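Local coordinates for protein Aar187cp (Eremothecium gossypii, PDB 3ZIL) that probably regulates the establishment of sister-chromatid cohesion by acting on cohesin through this C-terminal helical Wap1 domain, at residues N110-L115 and Y153-Y158; E206-F211 and L241-D246; L284-V289 and Y330-G335. All blocks are in the same frame, centred on the assembly; numbering follows the deposited sequence.

Contact 1: residues N110-L115 and Y153-Y158; sequences NFILPL and YIWATY
The carbonyl O of Y153, two residues ahead of the W155 that packs on I112 and L113, takes two donors from T157: the hydroxyl OG1 at 2.7 Å and, weakly, the backbone N. OG1 stands 32° out of the carbonyl plane and also hovers over the centre of the Y153 ring. Both bonds lie within 153-158, in helix 147-158, and the meeting with 110-115 is apolar throughout. W155 and I112 carry most of it. With CG anti to the backbone N (chi1 -174°), the indole extends from its helix across I112, whose CG2 methyl rests 3.7 Å from W155 CB and about as near to CG, CD2 and CE3. The far end of the indole then runs beside L113, where CD1 lies 4.0 Å from W155 CZ3 and almost equally close to CH2. I154 adds a looser touch, its CG2 being 4.4 Å from I112 CD1. In this all-helical Wap1 fold two segments separated by 37 residues are thereby joined, their axes passing 10.3 Å apart at 120°, neither parallel nor antiparallel. Helix 108-116 is irregular here: a wide pi-type turn covers 110-112, and a kink follows at P114, whose ring nitrogen has no proton to give to the turn before. W155 also touches L190 of helix 185-193 and N194, so a third helix packs on this side chain. L115 reaches back to T147 and A151 at the earlier turns of the W155 helix, and Y158 OH is hydrogen-bonded to D92 OD1.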
loop_
_atom_site.group_PDB
_atom_site.type_symbol
_atom_site.label_atom_id
_atom_site.label_comp_id
_atom_site.label_asym_id
_atom_site.label_seq_id
_atom_site.Cartn_x
_atom_site.Cartn_y
_atom_site.Cartn_z
ATOM N N ASN A 110 -15.155 -8.299 8.147
ATOM C CA ASN A 110 -16.370 -8.886 7.442
ATOM C C ASN A 110 -17.191 -7.921 6.540
ATOM O O ASN A 110 -18.195 -8.338 5.953
ATOM C CB ASN A 110 -17.270 -9.542 8.499
ATOM C CG ASN A 110 -16.466 -10.492 9.389
ATOM O OD1 ASN A 110 -15.899 -11.419 8.902
ATOM N ND2 ASN A 110 -16.329 -10.188 10.647
ATOM N N PHE A 111 -16.848 -6.624 6.475
ATOM C CA PHE A 111 -17.701 -5.694 5.679
ATOM C C PHE A 111 -16.760 -4.877 4.795
ATOM O O PHE A 111 -16.819 -4.941 3.597
ATOM C CB PHE A 111 -18.472 -4.730 6.643
ATOM C CG PHE A 111 -19.297 -3.657 5.958
ATOM C CD1 PHE A 111 -20.260 -3.994 5.003
ATOM C CD2 PHE A 111 -19.178 -2.321 6.350
ATOM C CE1 PHE A 111 -21.012 -3.016 4.386
ATOM C CE2 PHE A 111 -19.927 -1.312 5.740
ATOM C CZ PHE A 111 -20.866 -1.673 4.753
ATOM N N ILE A 112 -15.892 -4.113 5.437
ATOM C CA ILE A 112 -15.048 -3.171 4.719
ATOM C C ILE A 112 -14.088 -3.930 3.779
ATOM O O ILE A 112 -13.999 -3.568 2.621
ATOM C CB ILE A 112 -14.260 -2.281 5.695
ATOM C CG1 ILE A 112 -15.183 -1.256 6.379
ATOM C CG2 ILE A 112 -13.082 -1.571 5.029
ATOM C CD1 ILE A 112 -15.782 -0.147 5.482
ATOM N N LEU A 113 -13.340 -4.921 4.285
ATOM C CA LEU A 113 -12.341 -5.646 3.443
ATOM C C LEU A 113 -13.026 -6.314 2.254
ATOM O O LEU A 113 -12.615 -6.120 1.120
ATOM C CB LEU A 113 -11.477 -6.660 4.273
ATOM C CG LEU A 113 -10.677 -7.769 3.540
ATOM C CD1 LEU A 113 -9.720 -7.182 2.489
ATOM C CD2 LEU A 113 -9.914 -8.706 4.492
ATOM N N PRO A 114 -14.150 -7.025 2.494
ATOM C CA PRO A 114 -14.872 -7.562 1.326
ATOM C C PRO A 114 -15.284 -6.544 0.331
ATOM O O PRO A 114 -15.130 -6.769 -0.901
ATOM C CB PRO A 114 -16.142 -8.193 1.957
ATOM C CG PRO A 114 -15.638 -8.717 3.227
ATOM C CD PRO A 114 -14.700 -7.596 3.739
ATOM N N LEU A 115 -15.897 -5.453 0.783
ATOM C CA LEU A 115 -16.250 -4.429 -0.157
ATOM C C LEU A 115 -14.998 -3.881 -0.867
ATOM O O LEU A 115 -15.003 -3.664 -2.120
ATOM C CB LEU A 115 -16.910 -3.273 0.548
ATOM C CG LEU A 115 -18.344 -3.389 1.079
ATOM C CD1 LEU A 115 -18.659 -2.044 1.769
ATOM C CD2 LEU A 115 -19.165 -3.735 -0.128
ATOM N N TYR A 153 -11.208 3.902 0.333
ATOM C CA TYR A 153 -11.128 5.277 0.833
ATOM C C TYR A 153 -11.524 5.404 2.312
ATOM O O TYR A 153 -10.821 5.993 3.067
ATOM C CB TYR A 153 -12.003 6.219 -0.005
ATOM C CG TYR A 153 -11.875 7.657 0.417
ATOM C CD1 TYR A 153 -10.765 8.430 0.002
ATOM C CD2 TYR A 153 -12.825 8.235 1.251
ATOM C CE1 TYR A 153 -10.640 9.745 0.372
ATOM C CE2 TYR A 153 -12.686 9.533 1.652
ATOM C CZ TYR A 153 -11.607 10.277 1.201
ATOM O OH TYR A 153 -11.511 11.579 1.653
ATOM N N ILE A 154 -12.677 4.842 2.707
ATOM C CA ILE A 154 -13.076 4.906 4.064
ATOM C C ILE A 154 -12.016 4.280 4.958
ATOM O O ILE A 154 -11.682 4.837 6.026
ATOM C CB ILE A 154 -14.429 4.175 4.311
ATOM C CG1 ILE A 154 -15.527 4.826 3.495
ATOM C CG2 ILE A 154 -14.684 4.105 5.828
ATOM C CD1 ILE A 154 -15.723 6.301 3.965
ATOM N N TRP A 155 -11.575 3.077 4.570
ATOM C CA TRP A 155 -10.656 2.280 5.342
ATOM C C TRP A 155 -9.362 3.014 5.552
ATOM O O TRP A 155 -8.858 3.070 6.678
ATOM C CB TRP A 155 -10.385 0.984 4.544
ATOM C CG TRP A 155 -9.533 -0.042 5.276
ATOM C CD1 TRP A 155 -8.842 0.089 6.518
ATOM C CD2 TRP A 155 -9.200 -1.382 4.790
ATOM N NE1 TRP A 155 -8.131 -1.055 6.811
ATOM C CE2 TRP A 155 -8.266 -1.965 5.780
ATOM C CE3 TRP A 155 -9.512 -2.108 3.625
ATOM C CZ2 TRP A 155 -7.808 -3.246 5.650
ATOM C CZ3 TRP A 155 -9.011 -3.390 3.483
ATOM C CH2 TRP A 155 -8.188 -3.957 4.494
ATOM N N ALA A 156 -8.829 3.650 4.506
ATOM C CA ALA A 156 -7.519 4.277 4.643
ATOM C C ALA A 156 -7.741 5.640 5.314
ATOM O O ALA A 156 -6.827 6.163 5.938
ATOM C CB ALA A 156 -6.908 4.532 3.338
ATOM N N THR A 157 -8.941 6.187 5.248
ATOM C CA THR A 157 -9.058 7.623 5.715
ATOM C C THR A 157 -9.427 7.677 7.202
ATOM O O THR A 157 -8.971 8.535 7.940
ATOM C CB THR A 157 -10.080 8.439 4.886
ATOM O OG1 THR A 157 -9.709 8.410 3.516
ATOM C CG2 THR A 157 -10.225 9.959 5.369
ATOM N N TYR A 158 -10.304 6.791 7.617
ATOM C CA TYR A 158 -10.895 6.814 8.966
ATOM C C TYR A 158 -10.447 5.607 9.768
ATOM O O TYR A 158 -10.558 5.607 10.954
ATOM C CB TYR A 158 -12.447 6.796 8.838
ATOM C CG TYR A 158 -12.948 8.022 8.111
ATOM C CD1 TYR A 158 -12.833 9.282 8.678
ATOM C CD2 TYR A 158 -13.488 7.915 6.789
ATOM C CE1 TYR A 158 -13.250 10.450 7.952
ATOM C CE2 TYR A 158 -13.845 9.047 6.068
ATOM C CZ TYR A 158 -13.784 10.309 6.681
ATOM O OH TYR A 158 -14.200 11.418 5.939
#

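Contact 2: residues E206-F211 and L241-D246; sequences EYAQAF and LELSAD
A208 and L243 bring the two backbones nearest, CA to CA 6.4 Å, where a middle turn of helix 201-215 faces the place at which the chain passes from helix 238-243 toward a 3-10 segment at 245-246. The small methyl of A208 permits this approach: its CB lies 4.0 Å from L243 CD1, and L243 CB is as near. S244, the next residue along, adds its CB and OG to the contact. S244 CB is 3.5 Å from both CD2 and CE2 of F211, and OG sits at the same distance from CD2, so that carbon and oxygen together meet the CD2-CE2 part of the ring obliquely. The hydroxyl is not left to the ring alone. Placed beside its own backbone N by chi1 of -50°, OG turns back along the chain to donate to V240 O and accepts a second bond from Q212 NE2, the residue next to F211. Within the all-helical Wap1 domain these two bonds link V240 of helix 238-243 with Q212 of helix 201-215. With CG opposite its backbone N (chi1 170°), F211 also packs among L231 and T235 of helix 225-235 and L248 and L251 of helix 248-261. Shortening F211 to an alanine is likely to leave S244 CB and the leucines around the ring without their aromatic partner. On another side of helix 201-215, Y207 and A210 pack against helix 168-178, and Y207 OH is hydrogen-bonded to V196 N.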
loop_
_atom_site.group_PDB
_atom_site.type_symbol
_atom_site.label_atom_id
_atom_site.label_comp_id
_atom_site.label_asym_id
_atom_site.label_seq_id
_atom_site.Cartn_x
_atom_site.Cartn_y
_atom_site.Cartn_z
ATOM N N GLU A 206 0.477 -15.676 4.848
ATOM C CA GLU A 206 -0.271 -14.599 4.092
ATOM C C GLU A 206 0.707 -13.670 3.382
ATOM O O GLU A 206 0.524 -13.330 2.199
ATOM C CB GLU A 206 -1.101 -13.748 5.039
ATOM C CG GLU A 206 -2.419 -14.402 5.483
ATOM C CD GLU A 206 -3.283 -13.416 6.289
ATOM O OE1 GLU A 206 -3.555 -12.262 5.864
ATOM O OE2 GLU A 206 -3.647 -13.771 7.407
ATOM N N TYR A 207 1.774 -13.297 4.099
ATOM C CA TYR A 207 2.827 -12.453 3.514
ATOM C C TYR A 207 3.513 -13.125 2.299
ATOM O O TYR A 207 3.724 -12.456 1.285
ATOM C CB TYR A 207 3.852 -11.858 4.503
ATOM C CG TYR A 207 3.256 -11.115 5.668
ATOM C CD1 TYR A 207 1.888 -10.752 5.695
ATOM C CD2 TYR A 207 4.038 -10.785 6.772
ATOM C CE1 TYR A 207 1.355 -10.089 6.813
ATOM C CE2 TYR A 207 3.476 -10.151 7.905
ATOM C CZ TYR A 207 2.149 -9.797 7.917
ATOM O OH TYR A 207 1.599 -9.134 9.031
ATOM N N ALA A 208 3.841 -14.416 2.415
ATOM C CA ALA A 208 4.318 -15.209 1.292
ATOM C C ALA A 208 3.410 -15.134 0.069
ATOM O O ALA A 208 3.896 -14.800 -1.025
ATOM C CB ALA A 208 4.646 -16.655 1.699
ATOM N N GLN A 209 2.085 -15.400 0.269
ATOM C CA GLN A 209 1.099 -15.280 -0.801
ATOM C C GLN A 209 1.084 -13.972 -1.476
ATOM O O GLN A 209 1.098 -13.911 -2.733
ATOM C CB GLN A 209 -0.361 -15.526 -0.265
ATOM C CG GLN A 209 -0.497 -16.908 0.325
ATOM C CD GLN A 209 -1.857 -17.151 0.925
ATOM O OE1 GLN A 209 -2.883 -16.702 0.375
ATOM N NE2 GLN A 209 -1.886 -17.803 2.099
ATOM N N ALA A 210 1.009 -12.899 -0.673
ATOM C CA ALA A 210 0.945 -11.558 -1.192
ATOM C C ALA A 210 2.237 -11.238 -1.973
ATOM O O ALA A 210 2.211 -10.577 -3.038
ATOM C CB ALA A 210 0.786 -10.534 -0.020
ATOM N N PHE A 211 3.382 -11.609 -1.408
ATOM C CA PHE A 211 4.629 -11.331 -2.111
ATOM C C PHE A 211 4.662 -12.071 -3.510
ATOM O O PHE A 211 4.952 -11.496 -4.539
ATOM C CB PHE A 211 5.821 -11.780 -1.257
ATOM C CG PHE A 211 7.134 -11.752 -1.999
ATOM C CD1 PHE A 211 7.812 -10.576 -2.204
ATOM C CD2 PHE A 211 7.653 -12.974 -2.574
ATOM C CE1 PHE A 211 9.016 -10.560 -2.916
ATOM C CE2 PHE A 211 8.871 -12.952 -3.267
ATOM C CZ PHE A 211 9.534 -11.749 -3.466
ATOM N N LEU A 241 11.025 -14.633 2.004
ATOM C CA LEU A 241 11.968 -14.923 0.919
ATOM C C LEU A 241 12.194 -16.465 0.729
ATOM O O LEU A 241 12.195 -16.986 -0.413
ATOM C CB LEU A 241 13.320 -14.167 1.239
ATOM C CG LEU A 241 13.184 -12.601 1.259
ATOM C CD1 LEU A 241 14.585 -11.981 1.607
ATOM C CD2 LEU A 241 12.803 -12.178 -0.167
ATOM N N GLU A 242 12.357 -17.210 1.831
ATOM C CA GLU A 242 12.489 -18.686 1.748
ATOM C C GLU A 242 11.290 -19.403 1.173
ATOM O O GLU A 242 11.386 -20.317 0.239
ATOM C CB GLU A 242 12.702 -19.210 3.164
ATOM C CG GLU A 242 14.098 -18.852 3.570
ATOM C CD GLU A 242 14.376 -19.140 5.027
ATOM O OE1 GLU A 242 13.568 -19.848 5.687
ATOM O OE2 GLU A 242 15.422 -18.658 5.504
ATOM N N LEU A 243 10.133 -19.023 1.658
ATOM C CA LEU A 243 8.900 -19.616 1.092
ATOM C C LEU A 243 8.667 -19.278 -0.402
ATOM O O LEU A 243 7.891 -19.961 -1.111
ATOM C CB LEU A 243 7.656 -19.275 1.940
ATOM C CG LEU A 243 7.607 -19.833 3.385
ATOM C CD1 LEU A 243 6.551 -19.092 4.207
ATOM C CD2 LEU A 243 7.355 -21.370 3.405
ATOM N N SER A 244 9.326 -18.224 -0.891
ATOM C CA SER A 244 9.101 -17.771 -2.281
ATOM C C SER A 244 10.378 -17.831 -3.133
ATOM O O SER A 244 10.482 -17.114 -4.177
ATOM C CB SER A 244 8.625 -16.304 -2.213
ATOM O OG SER A 244 7.556 -16.202 -1.275
ATOM N N ALA A 245 11.313 -18.705 -2.744
ATOM C CA ALA A 245 12.718 -18.550 -3.213
ATOM C C ALA A 245 12.836 -18.732 -4.723
ATOM O O ALA A 245 13.739 -18.142 -5.305
ATOM C CB ALA A 245 13.661 -19.497 -2.537
ATOM N N ASP A 246 11.963 -19.555 -5.319
ATOM C CA ASP A 246 12.077 -19.907 -6.724
ATOM C C ASP A 246 11.682 -18.722 -7.649
ATOM O O ASP A 246 12.000 -18.712 -8.837
ATOM C CB ASP A 246 11.245 -21.118 -7.029
ATOM C CG ASP A 246 9.763 -20.971 -6.575
ATOM O OD1 ASP A 246 9.428 -21.082 -5.368
ATOM O OD2 ASP A 246 8.932 -20.744 -7.475
#

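Contact 3: residues L284-V289 and Y330-G335; sequences LLLNIV and YAYSAG
Three torsions bring V289, L286 and Y332 together. At V289, chi1 of -57° sets CG1 anti to the carbonyl carbon and leaves CG2 between the backbone N and the carbonyl carbon, on the side that faces the other helix; L286 extends with CG opposite its backbone N (chi1 -177°); at Y332, chi1 of -84° sets the ring where both can touch it. The V289 CG2 methyl then lies 3.6 Å from Y332 CB, with CG of the ring somewhat farther, at 4.2 Å. One turn earlier on the same helix, L286 CD1 approaches the CD2-CE2 bond of the ring, 4.1 Å from Y332 CE2. The other flank of the ring comes near the backbone instead, Y332 CD1 being 3.9 Å from V289 O, a van der Waals approach. The last turn of helix 272-289 meets helix 321-336 here, the CA atoms of V289 and Y332 being 6.5 Å apart. In the all-helical Wap1 domain a third helix, 365-375, packs on the same tyrosine: Y332 OH is hydrogen-bonded to R370 O, which fixes the far end of the ring, and R373 and V374 pack on Y332 as well. L286 also touches R370. L301 of helix 299-302 touches both V289 and S333.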
loop_
_atom_site.group_PDB
_atom_site.type_symbol
_atom_site.label_atom_id
_atom_site.label_comp_id
_atom_site.label_asym_id
_atom_site.label_seq_id
_atom_site.Cartn_x
_atom_site.Cartn_y
_atom_site.Cartn_z
ATOM N N LEU A 284 14.828 -2.689 -2.511
ATOM C CA LEU A 284 14.202 -4.026 -2.669
ATOM C C LEU A 284 15.260 -5.090 -3.074
ATOM O O LEU A 284 15.303 -6.172 -2.491
ATOM C CB LEU A 284 12.992 -3.977 -3.603
ATOM C CG LEU A 284 12.402 -5.330 -3.946
ATOM C CD1 LEU A 284 11.904 -6.009 -2.670
ATOM C CD2 LEU A 284 11.281 -5.181 -4.951
ATOM N N LEU A 285 16.094 -4.772 -4.089
ATOM C CA LEU A 285 17.281 -5.578 -4.337
ATOM C C LEU A 285 18.049 -5.982 -3.046
ATOM O O LEU A 285 18.376 -7.181 -2.862
ATOM C CB LEU A 285 18.221 -4.922 -5.327
ATOM C CG LEU A 285 17.625 -5.029 -6.756
ATOM C CD1 LEU A 285 18.296 -4.066 -7.717
ATOM C CD2 LEU A 285 17.755 -6.481 -7.204
ATOM N N LEU A 286 18.371 -4.999 -2.226
ATOM C CA LEU A 286 19.151 -5.209 -0.998
ATOM C C LEU A 286 18.497 -6.239 -0.065
ATOM O O LEU A 286 19.182 -7.144 0.460
ATOM C CB LEU A 286 19.399 -3.865 -0.270
ATOM C CG LEU A 286 20.290 -3.976 1.015
ATOM C CD1 LEU A 286 21.715 -4.363 0.644
ATOM C CD2 LEU A 286 20.320 -2.637 1.789
ATOM N N ASN A 287 17.178 -6.087 0.115
ATOM C CA ASN A 287 16.389 -7.002 0.887
ATOM C C ASN A 287 16.561 -8.425 0.345
ATOM O O ASN A 287 16.738 -9.364 1.098
ATOM C CB ASN A 287 14.908 -6.581 0.941
ATOM C CG ASN A 287 14.523 -6.040 2.336
ATOM O OD1 ASN A 287 15.420 -5.762 3.174
ATOM N ND2 ASN A 287 13.213 -5.873 2.587
ATOM N N ILE A 288 16.596 -8.568 -0.963
ATOM C CA ILE A 288 16.640 -9.941 -1.547
ATOM C C ILE A 288 18.099 -10.410 -1.561
ATOM O O ILE A 288 18.398 -11.542 -1.098
ATOM C CB ILE A 288 16.076 -9.951 -3.003
ATOM C CG1 ILE A 288 14.578 -9.562 -3.022
ATOM C CG2 ILE A 288 16.251 -11.320 -3.706
ATOM C CD1 ILE A 288 14.103 -9.079 -4.371
ATOM N N VAL A 289 19.012 -9.568 -2.093
ATOM C CA VAL A 289 20.353 -10.080 -2.326
ATOM C C VAL A 289 21.227 -10.280 -1.088
ATOM O O VAL A 289 22.155 -11.112 -1.176
ATOM C CB VAL A 289 21.169 -9.275 -3.335
ATOM C CG1 VAL A 289 20.411 -9.212 -4.660
ATOM C CG2 VAL A 289 21.557 -7.917 -2.747
ATOM N N TYR A 330 25.729 -3.865 -5.367
ATOM C CA TYR A 330 26.806 -4.417 -6.202
ATOM C C TYR A 330 27.813 -5.353 -5.442
ATOM O O TYR A 330 28.130 -6.431 -5.907
ATOM C CB TYR A 330 27.565 -3.299 -6.925
ATOM C CG TYR A 330 28.670 -3.904 -7.764
ATOM C CD1 TYR A 330 28.377 -4.775 -8.830
ATOM C CD2 TYR A 330 30.005 -3.657 -7.462
ATOM C CE1 TYR A 330 29.397 -5.365 -9.558
ATOM C CE2 TYR A 330 31.022 -4.234 -8.194
ATOM C CZ TYR A 330 30.706 -5.086 -9.229
ATOM O OH TYR A 330 31.736 -5.645 -9.941
ATOM N N ALA A 331 28.287 -4.935 -4.293
ATOM C CA ALA A 331 29.231 -5.733 -3.485
ATOM C C ALA A 331 28.609 -7.101 -3.192
ATOM O O ALA A 331 29.311 -8.128 -3.256
ATOM C CB ALA A 331 29.540 -5.003 -2.199
ATOM N N TYR A 332 27.287 -7.127 -2.905
ATOM C CA TYR A 332 26.573 -8.412 -2.702
ATOM C C TYR A 332 26.544 -9.248 -3.974
ATOM O O TYR A 332 26.796 -10.481 -3.958
ATOM C CB TYR A 332 25.128 -8.188 -2.134
ATOM C CG TYR A 332 25.111 -8.042 -0.600
ATOM C CD1 TYR A 332 25.220 -9.143 0.195
ATOM C CD2 TYR A 332 25.002 -6.800 0.024
ATOM C CE1 TYR A 332 25.259 -9.057 1.559
ATOM C CE2 TYR A 332 24.976 -6.706 1.395
ATOM C CZ TYR A 332 25.093 -7.858 2.166
ATOM O OH TYR A 332 25.123 -7.829 3.547
ATOM N N SER A 333 26.318 -8.587 -5.107
ATOM C CA SER A 333 26.263 -9.304 -6.372
ATOM C C SER A 333 27.656 -9.916 -6.735
ATOM O O SER A 333 27.818 -11.150 -6.921
ATOM C CB SER A 333 25.771 -8.388 -7.466
ATOM O OG SER A 333 25.762 -9.137 -8.653
ATOM N N ALA A 334 28.639 -9.036 -6.835
ATOM C CA ALA A 334 30.021 -9.446 -7.001
ATOM C C ALA A 334 30.416 -10.632 -6.114
ATOM O O ALA A 334 30.933 -11.617 -6.629
ATOM C CB ALA A 334 30.948 -8.258 -6.786
ATOM N N GLY A 335 30.178 -10.544 -4.808
ATOM C CA GLY A 335 30.564 -11.609 -3.885
ATOM C C GLY A 335 29.929 -12.934 -4.225
ATOM O O GLY A 335 30.620 -13.954 -4.301
#

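How the contacts relate
The three contacts follow one another along the chain and along the elongated, all-helical domain, each closing before the next opens. Contact 1 and contact 3 lie on opposite sides of the chain's centre, their own centres about 37 Å apart. Contact 2 stands between, its centre about 25 Å from that of contact 1, with nearest atoms some 7 Å apart, and about 18 Å from that of contact 3, which it touches. There L241 CD1 lies 3.4 Å from N287 O, and L241 CD2 packs on I288 CG1. Helices 225-235 and 248-261 pack on segments of both contact 2 and contact 3. N287 of contact 3 packs on an apolar side chain of the bound peptide.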